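Local coordinates for protein luciferase-like monooxygenase (Streptomyces bottropensis, PDB 7BIP) that probably acts as a luciferase-like monooxygenase, using molecular oxygen in the biosynthesis of the aromatic polyketide rishirilide, at residues P80-P85 / T117-S122; S126-D131 / G150-F155; A185-G190 / S210-A215; G240-Q245 / S335-R340; G286-A291 / A297-P302. All coordinates share one frame; numbering follows the deposited sequence.

Contact 1: residues P80-P85 / T117-S122; sequences PVFTHP and TAFEIS
F119 lays one face of its ring against the ring of F82, and the overlap begins already at its CB. That atom lies 3.8 Å from F82 CD1 and almost as near F82 CE1; F119 CG comes next, also against F82 CD1, and F119 CD2 then meets F82 CD1 at 3.8 Å and F82 CG slightly farther off. F119 CE2 reaches toward F82 CG. The result is an offset stack, with centroids 4.8 Å apart and planes inclined by 19°. On the opposite face of the F82 ring V81 CG1 sits over the centre, so the ring is held between its own neighbour and F119. In this TIM-barrel fold the 80-85 loop leads from strand 72-78 to helix 85-98, whereas F119 lies in the last turn of the short helix 113-119, after which E120 forms a Schellman motif. Past that turn I121 comes back to the loop: its CB lies at the edge of the F82 ring, and its CG2 touches V81 CG2 at 3.8 Å. V81 CG2 stands anti to the backbone N, which carries it to I121 while CG1 covers F82. The F119 ring also meets H84 of the second subunit edge-to-face.

Contact 2: residues S126-D131 / G150-F155; sequences SRARFD and GTFHRF
R129 lies across one face of the F152 ring, its aliphatic stem over the centre and its guanidinium farther along, above the CD1 side. The CG methylene makes a CH-pi contact, 3.5 Å from the centroid of the F152 ring and only 13° off the ring normal. An extended chain from CG to NE then carries the charged end over the rim, where R129 CZ is 3.6 Å from F152 CD1; the two planes are tilted by 29°, so the guanidinium leans over the ring without lying flat on it. A128, one residue earlier in the helix, meets F152 at the edge, A128 CB being 3.9 Å from F152 CE2. T151 CG2, from the same turn as F152, lies over the opposite face toward its rim, and T151 OG1 is hydrogen-bonded to E132. F152 thus fastens the turn of the 146-149/154-158 beta hairpin to the first turns of helix 126-142. R129 also packs on V81 and I121, and beyond the turn R154 N is hydrogen-bonded to E120 of the second subunit. The contact is mainly van der Waals, the arginine's methylenes supplying the apolar surface and its guanidinium lying tilted over the CD1 side of the ring.

Contact 3: residues A185-G190 / S210-A215; sequences AAARAG and SLYRDA
A187 presses its methyl group into the angle between Y212 and A215, where two helices of the TIM-barrel fold, 180-188 and 202-218, pack side by side. The methyl carbon, A187 CB, is 3.6 Å from Y212 CD1 and 3.7 Å from A215 CB, and it also approaches the backbone of the second helix at Y212 O, 3.5 Å away. Small side chains permit this closeness: the CA atoms of A187 and A215 are 5.7 Å apart. The tyrosine ring runs alongside the first helix, with its edge toward the backbone carbon of A186. Its CG is anti to the backbone N (chi1 173°), a choice that swings the ring beside A187 and on toward the end of helix 180-188. Farther out, Y212 OH is hydrogen-bonded to H191 O, just past the segment, which helps to hold the ring in this position, while P223 and I228 pack against the same side chain. The helix itself stops in a Schellman motif, in which G190 takes a positive phi of 77°. Strand 192-195 follows at once, so the tyrosine bond reaches the short link between helix and strand. Within the closing turn, G190 N donates to A187 O over 2.9 Å, the carbonyl of the very residue whose methyl fills the notch.

Contact 4: residues G240-Q245 / S335-R340; sequences GQEARQ and SARTMR
The guanidinium of R337 presents its edge to the carboxylate of E242, with E242 OE2 lying close to the guanidinium plane. Both terminal nitrogens converge on that one oxygen: R337 NH2 donates to E242 OE2 over 2.9 Å and R337 NH1 over 3.0 Å. The arrangement is therefore an end-on salt bridge with a shared acceptor, not the paired kind in which each nitrogen has its own oxygen. Neither bond is straight, the N-H...O angles being 149° for NH2 and 139° for NH1, as expected when two donors are drawn to a single point. Seen from the carboxylate, both nitrogens come from the same face, above its plane, and the two flat groups are twisted by 64°. The bridge spans two helices on the outside of the TIM-barrel fold, near the start of 240-262 and in the middle of 332-345, from which the two side chains reach toward each other. E242 does so with an extended chain, CG anti to the backbone N; R337 starts out likewise but bends at its third torsion, which turns the guanidinium edge to the oxygen. R337 NH2 has a second partner, Y235 OH, at the end of strand 228-236, and the R337 side chain also packs on A237.

Contact 5: residues G286-A291 / A297-P302; sequences GDFDRA and ALVGTP
F288 gives up the most surface here, followed by A297 and V299, and the three define how the short helix 287-293 sits against the strand that follows it. The phenyl ring meets V299 with its edge: F288 CZ is 3.7 Å from V299 CG1, which lies near the ring plane, and 3.8 Å from V299 CG2. The para carbon thus enters the fork of the valine, with V299 CB behind it at a similar distance. The first torsion of F288 explains the reach, since CG stands anti to the backbone N (chi1 179°) and the ring projects from the helix to the strand. With CG1 anti to its N (chi1 176°), V299 turns both methyls toward F288 CZ. A297, two residues before V299, turns its methyl toward the helix; here the chain comes close again, A291 O being 3.9 Å from A297 N, a proximity without a hydrogen bond. On the helix flank D289 forms a salt bridge with R244. The residues on either side of V299, L298 and G300, pair by backbone hydrogen bonds with strand 228-236. The arrangement belongs to the excursion between barrel strands 228-236 and 320-324, in which helix 287-293 packs on the short strand 298-300 that adds to strand 228-236.

From the N terminus, contact 1 closes the first loop, joining the chain after strand 72-78 to the end of helix 113-119. Contact 2 follows in series, tying helix 126-142 to the hairpin turn; the two touch, H84 against H153 and I121 against R129, and both reach the second subunit. Contact 3 closes next, pairing helices 180-188 and 202-218 around strand 192-195, about 22 Å from contact 2 between centres. Contact 4 closes the longest loop, from helix 240-262 to helix 332-345, and contact 5 is nested inside it. These two touch where G240 and A243 pack on T301, V299 and G300, on the opposite side of the chain's centre from contacts 1 and 2.

Contact 1: residues P80-P85 / T117-S122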
# COMPACT_ATOMS: atom_id res chain seq x y z
N PRO A 80 -3.97 -1.97 -14.25
CA PRO A 80 -4.91 -0.84 -14.27
C PRO A 80 -6.36 -1.25 -14.48
O PRO A 80 -7.26 -0.53 -14.03
CB PRO A 80 -4.40 0.04 -15.43
CG PRO A 80 -3.39 -0.78 -16.15
CD PRO A 80 -2.86 -1.79 -15.20
N VAL A 81 -6.61 -2.41 -15.10
CA VAL A 81 -7.99 -2.84 -15.36
C VAL A 81 -8.79 -3.01 -14.07
O VAL A 81 -10.02 -2.88 -14.08
CB VAL A 81 -7.99 -4.13 -16.22
CG1 VAL A 81 -7.43 -5.33 -15.45
CG2 VAL A 81 -9.38 -4.43 -16.76
N PHE A 82 -8.12 -3.27 -12.95
CA PHE A 82 -8.83 -3.63 -11.72
C PHE A 82 -8.80 -2.53 -10.68
O PHE A 82 -9.14 -2.77 -9.52
CB PHE A 82 -8.26 -4.91 -11.12
CG PHE A 82 -8.50 -6.12 -11.97
CD1 PHE A 82 -9.68 -6.26 -12.67
CD2 PHE A 82 -7.52 -7.09 -12.09
CE1 PHE A 82 -9.89 -7.37 -13.47
CE2 PHE A 82 -7.73 -8.20 -12.88
CZ PHE A 82 -8.91 -8.33 -13.58
N THR A 83 -8.37 -1.33 -11.05
CA THR A 83 -8.36 -0.26 -10.08
C THR A 83 -8.91 0.99 -10.76
O THR A 83 -9.34 0.96 -11.91
CB THR A 83 -6.95 -0.08 -9.50
OG1 THR A 83 -6.97 0.89 -8.45
CG2 THR A 83 -5.96 0.33 -10.59
N HIS A 84 -8.93 2.06 -10.01
CA HIS A 84 -9.29 3.38 -10.50
C HIS A 84 -8.02 4.21 -10.66
O HIS A 84 -7.17 4.21 -9.76
CB HIS A 84 -10.23 4.06 -9.51
CG HIS A 84 -10.92 5.27 -10.05
ND1 HIS A 84 -10.26 6.43 -10.38
CD2 HIS A 84 -12.24 5.50 -10.29
CE1 HIS A 84 -11.13 7.31 -10.83
NE2 HIS A 84 -12.34 6.78 -10.77
N PRO A 85 -7.85 4.94 -11.77
CA PRO A 85 -6.59 5.68 -11.96
C PRO A 85 -6.30 6.70 -10.88
O PRO A 85 -5.13 6.97 -10.61
CB PRO A 85 -6.77 6.36 -13.33
CG PRO A 85 -8.22 6.27 -13.62
CD PRO A 85 -8.75 5.05 -12.93
N THR A 117 -13.72 -12.29 -13.69
CA THR A 117 -15.07 -12.62 -13.25
C THR A 117 -15.38 -11.99 -11.90
O THR A 117 -16.46 -11.42 -11.70
CB THR A 117 -15.24 -14.13 -13.18
OG1 THR A 117 -15.00 -14.72 -14.46
CG2 THR A 117 -16.66 -14.46 -12.74
N ALA A 118 -14.43 -12.06 -10.97
CA ALA A 118 -14.69 -11.58 -9.62
C ALA A 118 -14.86 -10.06 -9.59
O ALA A 118 -15.69 -9.54 -8.83
CB ALA A 118 -13.56 -12.00 -8.68
N PHE A 119 -14.09 -9.34 -10.40
CA PHE A 119 -14.24 -7.89 -10.45
C PHE A 119 -15.33 -7.46 -11.41
O PHE A 119 -15.59 -6.25 -11.53
CB PHE A 119 -12.90 -7.24 -10.81
CG PHE A 119 -11.92 -7.18 -9.67
CD1 PHE A 119 -12.04 -6.22 -8.69
CD2 PHE A 119 -10.87 -8.09 -9.58
CE1 PHE A 119 -11.14 -6.15 -7.64
CE2 PHE A 119 -9.96 -8.03 -8.53
CZ PHE A 119 -10.10 -7.06 -7.55
N GLU A 120 -16.01 -8.41 -12.05
CA GLU A 120 -17.12 -8.13 -12.95
C GLU A 120 -16.70 -7.20 -14.08
O GLU A 120 -17.39 -6.24 -14.42
CB GLU A 120 -18.33 -7.57 -12.19
CG GLU A 120 -18.88 -8.55 -11.14
CD GLU A 120 -20.03 -7.95 -10.35
OE1 GLU A 120 -21.20 -8.16 -10.75
OE2 GLU A 120 -19.76 -7.26 -9.34
N ILE A 121 -15.52 -7.47 -14.64
CA ILE A 121 -14.99 -6.72 -15.77
C ILE A 121 -14.87 -7.67 -16.95
O ILE A 121 -14.42 -8.81 -16.80
CB ILE A 121 -13.63 -6.08 -15.43
CG1 ILE A 121 -13.79 -5.06 -14.30
CG2 ILE A 121 -12.99 -5.49 -16.69
CD1 ILE A 121 -14.70 -3.91 -14.64
N SER A 122 -15.28 -7.21 -18.12
CA SER A 122 -15.18 -8.04 -19.31
C SER A 122 -13.77 -8.02 -19.88
O SER A 122 -13.08 -6.99 -19.84
CB SER A 122 -16.16 -7.54 -20.37
OG SER A 122 -16.05 -8.34 -21.53

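Contact 2: residues S126-D131 / G150-F155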
# COMPACT_ATOMS: atom_id res chain seq x y z
N SER A 126 -10.80 -4.98 -22.17
CA SER A 126 -9.69 -4.84 -21.24
C SER A 126 -8.52 -4.07 -21.86
O SER A 126 -7.82 -3.35 -21.16
CB SER A 126 -9.23 -6.21 -20.73
OG SER A 126 -8.76 -6.99 -21.81
N ARG A 127 -8.32 -4.19 -23.18
CA ARG A 127 -7.24 -3.44 -23.81
C ARG A 127 -7.48 -1.93 -23.72
O ARG A 127 -6.56 -1.16 -23.44
CB ARG A 127 -7.07 -3.84 -25.28
CG ARG A 127 -5.77 -3.29 -25.87
CD ARG A 127 -6.04 -2.13 -26.82
NE ARG A 127 -7.21 -2.37 -27.68
CZ ARG A 127 -8.11 -1.44 -28.00
NH1 ARG A 127 -9.13 -1.77 -28.78
NH2 ARG A 127 -8.00 -0.20 -27.55
N ALA A 128 -8.72 -1.49 -23.97
CA ALA A 128 -9.02 -0.07 -23.82
C ALA A 128 -8.91 0.36 -22.36
O ALA A 128 -8.40 1.45 -22.07
CB ALA A 128 -10.41 0.25 -24.37
N ARG A 129 -9.36 -0.49 -21.43
CA ARG A 129 -9.21 -0.16 -20.02
C ARG A 129 -7.75 -0.01 -19.63
O ARG A 129 -7.39 0.85 -18.81
CB ARG A 129 -9.85 -1.24 -19.15
CG ARG A 129 -11.34 -1.34 -19.29
CD ARG A 129 -11.89 -2.33 -18.26
NE ARG A 129 -13.34 -2.39 -18.25
CZ ARG A 129 -14.13 -1.68 -17.45
NH1 ARG A 129 -13.61 -0.84 -16.55
NH2 ARG A 129 -15.44 -1.83 -17.54
N PHE A 130 -6.89 -0.86 -20.19
CA PHE A 130 -5.47 -0.80 -19.88
C PHE A 130 -4.84 0.48 -20.42
O PHE A 130 -4.18 1.22 -19.67
CB PHE A 130 -4.76 -2.03 -20.47
CG PHE A 130 -3.27 -1.99 -20.32
CD1 PHE A 130 -2.68 -2.39 -19.14
CD2 PHE A 130 -2.46 -1.53 -21.35
CE1 PHE A 130 -1.30 -2.35 -18.98
CE2 PHE A 130 -1.09 -1.48 -21.20
CZ PHE A 130 -0.51 -1.90 -20.02
N ASP A 131 -5.03 0.76 -21.71
CA ASP A 131 -4.42 1.95 -22.30
C ASP A 131 -4.93 3.22 -21.64
O ASP A 131 -4.15 4.14 -21.38
CB ASP A 131 -4.70 1.99 -23.80
CG ASP A 131 -3.89 0.95 -24.58
OD1 ASP A 131 -2.81 0.51 -24.11
OD2 ASP A 131 -4.34 0.58 -25.68
N GLY A 150 -12.82 9.94 -19.77
CA GLY A 150 -12.49 8.61 -20.23
C GLY A 150 -13.69 7.74 -20.52
O GLY A 150 -14.82 8.00 -20.09
N THR A 151 -13.41 6.67 -21.27
CA THR A 151 -14.41 5.66 -21.56
C THR A 151 -14.91 5.02 -20.27
O THR A 151 -16.10 4.69 -20.15
CB THR A 151 -13.81 4.60 -22.50
OG1 THR A 151 -13.38 5.23 -23.72
CG2 THR A 151 -14.84 3.51 -22.85
N PHE A 152 -14.04 4.89 -19.27
CA PHE A 152 -14.36 4.17 -18.06
C PHE A 152 -14.44 5.05 -16.83
O PHE A 152 -15.21 4.74 -15.92
CB PHE A 152 -13.34 3.04 -17.85
CG PHE A 152 -13.21 2.18 -19.06
CD1 PHE A 152 -14.23 1.29 -19.40
CD2 PHE A 152 -12.15 2.35 -19.94
CE1 PHE A 152 -14.16 0.53 -20.56
CE2 PHE A 152 -12.08 1.59 -21.12
CZ PHE A 152 -13.08 0.68 -21.42
N HIS A 153 -13.70 6.16 -16.79
CA HIS A 153 -13.78 7.08 -15.66
C HIS A 153 -13.76 8.51 -16.18
O HIS A 153 -13.03 8.81 -17.13
CB HIS A 153 -12.62 6.86 -14.68
CG HIS A 153 -12.49 5.44 -14.23
ND1 HIS A 153 -11.54 4.58 -14.74
CD2 HIS A 153 -13.22 4.73 -13.34
CE1 HIS A 153 -11.68 3.40 -14.16
NE2 HIS A 153 -12.69 3.46 -13.31
N ARG A 154 -14.57 9.38 -15.57
CA ARG A 154 -14.61 10.79 -15.93
C ARG A 154 -14.43 11.63 -14.68
O ARG A 154 -15.16 11.45 -13.70
CB ARG A 154 -15.91 11.16 -16.63
CG ARG A 154 -16.13 10.38 -17.92
CD ARG A 154 -17.41 10.82 -18.61
NE ARG A 154 -18.55 10.03 -18.13
CZ ARG A 154 -19.74 10.54 -17.83
NH1 ARG A 154 -19.95 11.84 -17.95
NH2 ARG A 154 -20.70 9.75 -17.41
N PHE A 155 -13.48 12.55 -14.71
CA PHE A 155 -13.23 13.36 -13.52
C PHE A 155 -12.46 14.59 -13.93
O PHE A 155 -11.86 14.64 -15.01
CB PHE A 155 -12.47 12.56 -12.44
CG PHE A 155 -11.20 11.90 -12.93
CD1 PHE A 155 -10.03 12.62 -13.11
CD2 PHE A 155 -11.18 10.53 -13.18
CE1 PHE A 155 -8.87 12.00 -13.57
CE2 PHE A 155 -10.03 9.90 -13.63
CZ PHE A 155 -8.87 10.64 -13.82

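Contact 3: residues A185-G190 / S210-A215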
# COMPACT_ATOMS: atom_id res chain seq x y z
N ALA A 185 3.48 0.47 -29.64
CA ALA A 185 2.71 1.56 -29.04
C ALA A 185 3.42 2.12 -27.82
O ALA A 185 3.39 3.34 -27.57
CB ALA A 185 1.31 1.06 -28.68
N ALA A 186 4.08 1.26 -27.04
CA ALA A 186 4.82 1.73 -25.88
C ALA A 186 5.94 2.68 -26.30
O ALA A 186 6.12 3.75 -25.71
CB ALA A 186 5.39 0.54 -25.11
N ALA A 187 6.71 2.29 -27.31
CA ALA A 187 7.78 3.16 -27.79
C ALA A 187 7.22 4.47 -28.32
O ALA A 187 7.76 5.54 -28.03
CB ALA A 187 8.59 2.45 -28.88
N ARG A 188 6.11 4.40 -29.07
CA ARG A 188 5.46 5.62 -29.56
C ARG A 188 5.11 6.56 -28.42
O ARG A 188 5.16 7.79 -28.57
CB ARG A 188 4.20 5.27 -30.35
CG ARG A 188 4.44 4.78 -31.78
CD ARG A 188 3.16 4.90 -32.61
NE ARG A 188 2.17 3.89 -32.26
CZ ARG A 188 2.17 2.64 -32.73
NH1 ARG A 188 3.10 2.25 -33.59
NH2 ARG A 188 1.23 1.79 -32.33
N ALA A 189 4.75 6.01 -27.26
CA ALA A 189 4.38 6.79 -26.09
C ALA A 189 5.58 7.14 -25.22
O ALA A 189 5.40 7.81 -24.19
CB ALA A 189 3.33 6.04 -25.27
N GLY A 190 6.78 6.71 -25.59
CA GLY A 190 7.96 6.93 -24.77
C GLY A 190 8.08 6.01 -23.58
O GLY A 190 8.88 6.28 -22.68
N SER A 210 13.36 -5.48 -31.79
CA SER A 210 13.67 -4.71 -32.99
C SER A 210 12.55 -3.73 -33.33
O SER A 210 12.81 -2.56 -33.62
CB SER A 210 13.93 -5.66 -34.16
OG SER A 210 14.43 -4.94 -35.28
N LEU A 211 11.30 -4.20 -33.29
CA LEU A 211 10.17 -3.30 -33.51
C LEU A 211 10.14 -2.19 -32.47
O LEU A 211 9.84 -1.03 -32.80
CB LEU A 211 8.86 -4.08 -33.49
CG LEU A 211 8.70 -5.20 -34.52
CD1 LEU A 211 7.39 -5.93 -34.28
CD2 LEU A 211 8.78 -4.65 -35.93
N TYR A 212 10.43 -2.52 -31.21
CA TYR A 212 10.42 -1.51 -30.16
C TYR A 212 11.51 -0.48 -30.39
O TYR A 212 11.26 0.73 -30.36
CB TYR A 212 10.58 -2.18 -28.79
CG TYR A 212 10.74 -1.21 -27.64
CD1 TYR A 212 9.65 -0.49 -27.16
CD2 TYR A 212 11.98 -1.01 -27.04
CE1 TYR A 212 9.79 0.40 -26.11
CE2 TYR A 212 12.13 -0.12 -26.00
CZ TYR A 212 11.03 0.58 -25.53
OH TYR A 212 11.17 1.47 -24.50
N ARG A 213 12.74 -0.94 -30.63
CA ARG A 213 13.85 -0.01 -30.83
C ARG A 213 13.63 0.84 -32.08
O ARG A 213 13.97 2.03 -32.10
CB ARG A 213 15.17 -0.78 -30.90
CG ARG A 213 15.67 -1.25 -29.53
CD ARG A 213 16.69 -2.38 -29.62
NE ARG A 213 17.32 -2.65 -28.33
CZ ARG A 213 17.66 -3.87 -27.90
NH1 ARG A 213 17.43 -4.94 -28.65
NH2 ARG A 213 18.23 -4.01 -26.70
N ASP A 214 13.06 0.25 -33.14
CA ASP A 214 12.76 1.01 -34.35
C ASP A 214 11.72 2.09 -34.08
O ASP A 214 11.92 3.25 -34.44
CB ASP A 214 12.28 0.07 -35.45
CG ASP A 214 13.41 -0.55 -36.23
OD1 ASP A 214 13.13 -1.33 -37.17
OD2 ASP A 214 14.59 -0.27 -35.91
N ALA A 215 10.60 1.71 -33.47
CA ALA A 215 9.57 2.69 -33.16
C ALA A 215 10.09 3.76 -32.22
O ALA A 215 9.73 4.94 -32.34
CB ALA A 215 8.34 1.99 -32.57

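Contact 4: residues G240-Q245 / S335-R340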
# COMPACT_ATOMS: atom_id res chain seq x y z
N GLY A 240 25.73 -27.86 -9.57
CA GLY A 240 24.75 -27.57 -10.60
C GLY A 240 23.65 -28.60 -10.70
O GLY A 240 22.55 -28.27 -11.17
N GLN A 241 23.91 -29.84 -10.27
CA GLN A 241 22.85 -30.85 -10.27
C GLN A 241 21.86 -30.62 -9.13
O GLN A 241 20.68 -30.92 -9.28
CB GLN A 241 23.48 -32.25 -10.18
CG GLN A 241 24.37 -32.59 -11.36
CD GLN A 241 23.59 -33.08 -12.58
OE1 GLN A 241 22.63 -32.44 -13.01
NE2 GLN A 241 24.02 -34.20 -13.14
N GLU A 242 22.34 -30.11 -7.99
CA GLU A 242 21.43 -29.68 -6.93
C GLU A 242 20.60 -28.49 -7.39
O GLU A 242 19.39 -28.42 -7.12
CB GLU A 242 22.23 -29.34 -5.67
CG GLU A 242 21.39 -28.74 -4.54
CD GLU A 242 22.23 -28.31 -3.34
OE1 GLU A 242 23.44 -28.62 -3.30
OE2 GLU A 242 21.66 -27.67 -2.43
N ALA A 243 21.22 -27.54 -8.11
CA ALA A 243 20.46 -26.41 -8.63
C ALA A 243 19.38 -26.88 -9.59
O ALA A 243 18.24 -26.41 -9.53
CB ALA A 243 21.40 -25.41 -9.33
N ARG A 244 19.72 -27.82 -10.47
CA ARG A 244 18.72 -28.39 -11.36
C ARG A 244 17.60 -29.07 -10.59
O ARG A 244 16.42 -28.92 -10.92
CB ARG A 244 19.39 -29.38 -12.31
CG ARG A 244 18.42 -30.27 -13.10
CD ARG A 244 19.25 -31.17 -13.93
NE ARG A 244 18.55 -32.03 -14.88
CZ ARG A 244 18.66 -33.35 -14.85
NH1 ARG A 244 19.37 -33.94 -13.89
NH2 ARG A 244 18.06 -34.10 -15.77
N GLN A 245 17.94 -29.85 -9.55
CA GLN A 245 16.91 -30.56 -8.81
C GLN A 245 16.00 -29.60 -8.07
O GLN A 245 14.77 -29.65 -8.21
CB GLN A 245 17.53 -31.57 -7.84
CG GLN A 245 16.46 -32.37 -7.11
CD GLN A 245 16.63 -32.36 -5.61
OE1 GLN A 245 17.74 -32.50 -5.09
NE2 GLN A 245 15.52 -32.18 -4.89
N SER A 335 16.83 -19.33 -1.32
CA SER A 335 16.72 -18.07 -2.04
C SER A 335 17.90 -17.15 -1.72
O SER A 335 18.47 -16.50 -2.61
CB SER A 335 15.41 -17.37 -1.67
OG SER A 335 14.30 -18.22 -1.96
N ALA A 336 18.29 -17.10 -0.46
CA ALA A 336 19.40 -16.24 -0.06
C ALA A 336 20.72 -16.74 -0.64
O ALA A 336 21.56 -15.93 -1.06
CB ALA A 336 19.47 -16.17 1.47
N ARG A 337 20.91 -18.06 -0.69
CA ARG A 337 22.11 -18.62 -1.31
C ARG A 337 22.20 -18.24 -2.78
O ARG A 337 23.27 -17.86 -3.26
CB ARG A 337 22.13 -20.15 -1.15
CG ARG A 337 23.28 -20.81 -1.92
CD ARG A 337 23.35 -22.31 -1.64
NE ARG A 337 22.21 -23.02 -2.21
CZ ARG A 337 22.06 -24.34 -2.16
NH1 ARG A 337 22.98 -25.09 -1.55
NH2 ARG A 337 20.99 -24.89 -2.71
N THR A 338 21.07 -18.34 -3.50
CA THR A 338 21.04 -17.92 -4.90
C THR A 338 21.51 -16.49 -5.04
O THR A 338 22.34 -16.17 -5.90
CB THR A 338 19.63 -18.07 -5.46
OG1 THR A 338 19.29 -19.46 -5.59
CG2 THR A 338 19.52 -17.41 -6.84
N MET A 339 20.99 -15.60 -4.19
CA MET A 339 21.36 -14.19 -4.30
C MET A 339 22.83 -13.98 -3.94
O MET A 339 23.52 -13.22 -4.61
CB MET A 339 20.45 -13.34 -3.42
CG MET A 339 19.03 -13.27 -3.95
SD MET A 339 17.96 -12.44 -2.78
CE MET A 339 18.65 -10.79 -2.78
N ARG A 340 23.31 -14.66 -2.89
CA ARG A 340 24.71 -14.49 -2.49
C ARG A 340 25.66 -15.01 -3.56
O ARG A 340 26.69 -14.37 -3.83
CB ARG A 340 24.96 -15.19 -1.15
CG ARG A 340 24.28 -14.49 0.01
CD ARG A 340 24.85 -14.89 1.37
NE ARG A 340 24.26 -14.09 2.43
CZ ARG A 340 23.28 -14.51 3.22
NH1 ARG A 340 22.78 -15.73 3.07
NH2 ARG A 340 22.79 -13.71 4.16

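Contact 5: residues G286-A291 / A297-P302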
# COMPACT_ATOMS: atom_id res chain seq x y z
N GLY A 286 12.63 -33.59 -18.85
CA GLY A 286 12.92 -33.20 -20.22
C GLY A 286 12.54 -31.76 -20.50
O GLY A 286 13.32 -31.00 -21.09
N ASP A 287 11.34 -31.37 -20.07
CA ASP A 287 10.85 -30.02 -20.35
C ASP A 287 11.69 -28.97 -19.65
O ASP A 287 12.01 -27.93 -20.24
CB ASP A 287 9.39 -29.89 -19.94
CG ASP A 287 8.44 -30.39 -21.01
OD1 ASP A 287 8.91 -31.04 -21.97
OD2 ASP A 287 7.22 -30.12 -20.89
N PHE A 288 12.06 -29.22 -18.39
CA PHE A 288 12.86 -28.24 -17.66
C PHE A 288 14.27 -28.12 -18.25
O PHE A 288 14.78 -27.00 -18.44
CB PHE A 288 12.94 -28.60 -16.18
CG PHE A 288 13.77 -27.64 -15.39
CD1 PHE A 288 13.29 -26.36 -15.13
CD2 PHE A 288 15.03 -27.98 -14.95
CE1 PHE A 288 14.06 -25.45 -14.42
CE2 PHE A 288 15.80 -27.07 -14.24
CZ PHE A 288 15.31 -25.81 -13.97
N ASP A 289 14.92 -29.25 -18.54
CA ASP A 289 16.26 -29.19 -19.11
C ASP A 289 16.26 -28.47 -20.46
O ASP A 289 17.20 -27.73 -20.78
CB ASP A 289 16.85 -30.59 -19.26
CG ASP A 289 17.15 -31.26 -17.92
OD1 ASP A 289 17.34 -30.54 -16.91
OD2 ASP A 289 17.20 -32.50 -17.90
N ARG A 290 15.22 -28.67 -21.27
CA ARG A 290 15.16 -27.95 -22.54
C ARG A 290 14.99 -26.46 -22.32
O ARG A 290 15.60 -25.64 -23.01
CB ARG A 290 14.05 -28.51 -23.42
CG ARG A 290 14.58 -29.33 -24.58
CD ARG A 290 13.47 -29.85 -25.49
NE ARG A 290 12.64 -30.88 -24.86
CZ ARG A 290 13.05 -32.11 -24.56
NH1 ARG A 290 12.21 -32.96 -23.99
NH2 ARG A 290 14.30 -32.49 -24.82
N ALA A 291 14.16 -26.07 -21.34
CA ALA A 291 14.02 -24.66 -21.02
C ALA A 291 15.35 -24.05 -20.60
O ALA A 291 15.69 -22.93 -21.02
CB ALA A 291 12.98 -24.47 -19.91
N ALA A 297 15.25 -20.04 -18.43
CA ALA A 297 15.37 -20.04 -16.98
C ALA A 297 16.85 -20.04 -16.65
O ALA A 297 17.65 -20.66 -17.36
CB ALA A 297 14.68 -21.26 -16.35
N LEU A 298 17.21 -19.35 -15.57
CA LEU A 298 18.61 -19.17 -15.18
C LEU A 298 18.87 -20.04 -13.96
O LEU A 298 18.92 -19.56 -12.82
CB LEU A 298 18.92 -17.68 -14.90
CG LEU A 298 18.74 -16.75 -16.09
CD1 LEU A 298 19.06 -15.32 -15.71
CD2 LEU A 298 19.66 -17.21 -17.22
N VAL A 299 19.05 -21.33 -14.20
CA VAL A 299 19.19 -22.32 -13.14
C VAL A 299 20.47 -23.10 -13.39
O VAL A 299 20.66 -23.65 -14.48
CB VAL A 299 17.98 -23.27 -13.09
CG1 VAL A 299 18.18 -24.38 -12.03
CG2 VAL A 299 16.68 -22.48 -12.83
N GLY A 300 21.35 -23.13 -12.39
CA GLY A 300 22.58 -23.92 -12.50
C GLY A 300 23.62 -23.39 -11.52
O GLY A 300 23.30 -22.67 -10.58
N THR A 301 24.88 -23.77 -11.76
CA THR A 301 25.98 -23.14 -11.06
C THR A 301 26.11 -21.70 -11.51
O THR A 301 25.55 -21.30 -12.53
CB THR A 301 27.30 -23.85 -11.34
OG1 THR A 301 27.61 -23.69 -12.73
CG2 THR A 301 27.23 -25.31 -10.99
N PRO A 302 26.87 -20.88 -10.77
CA PRO A 302 27.24 -19.55 -11.30
C PRO A 302 27.90 -19.62 -12.67
O PRO A 302 27.73 -18.70 -13.49
CB PRO A 302 28.20 -19.01 -10.23
CG PRO A 302 27.74 -19.67 -8.96
CD PRO A 302 27.28 -21.06 -9.36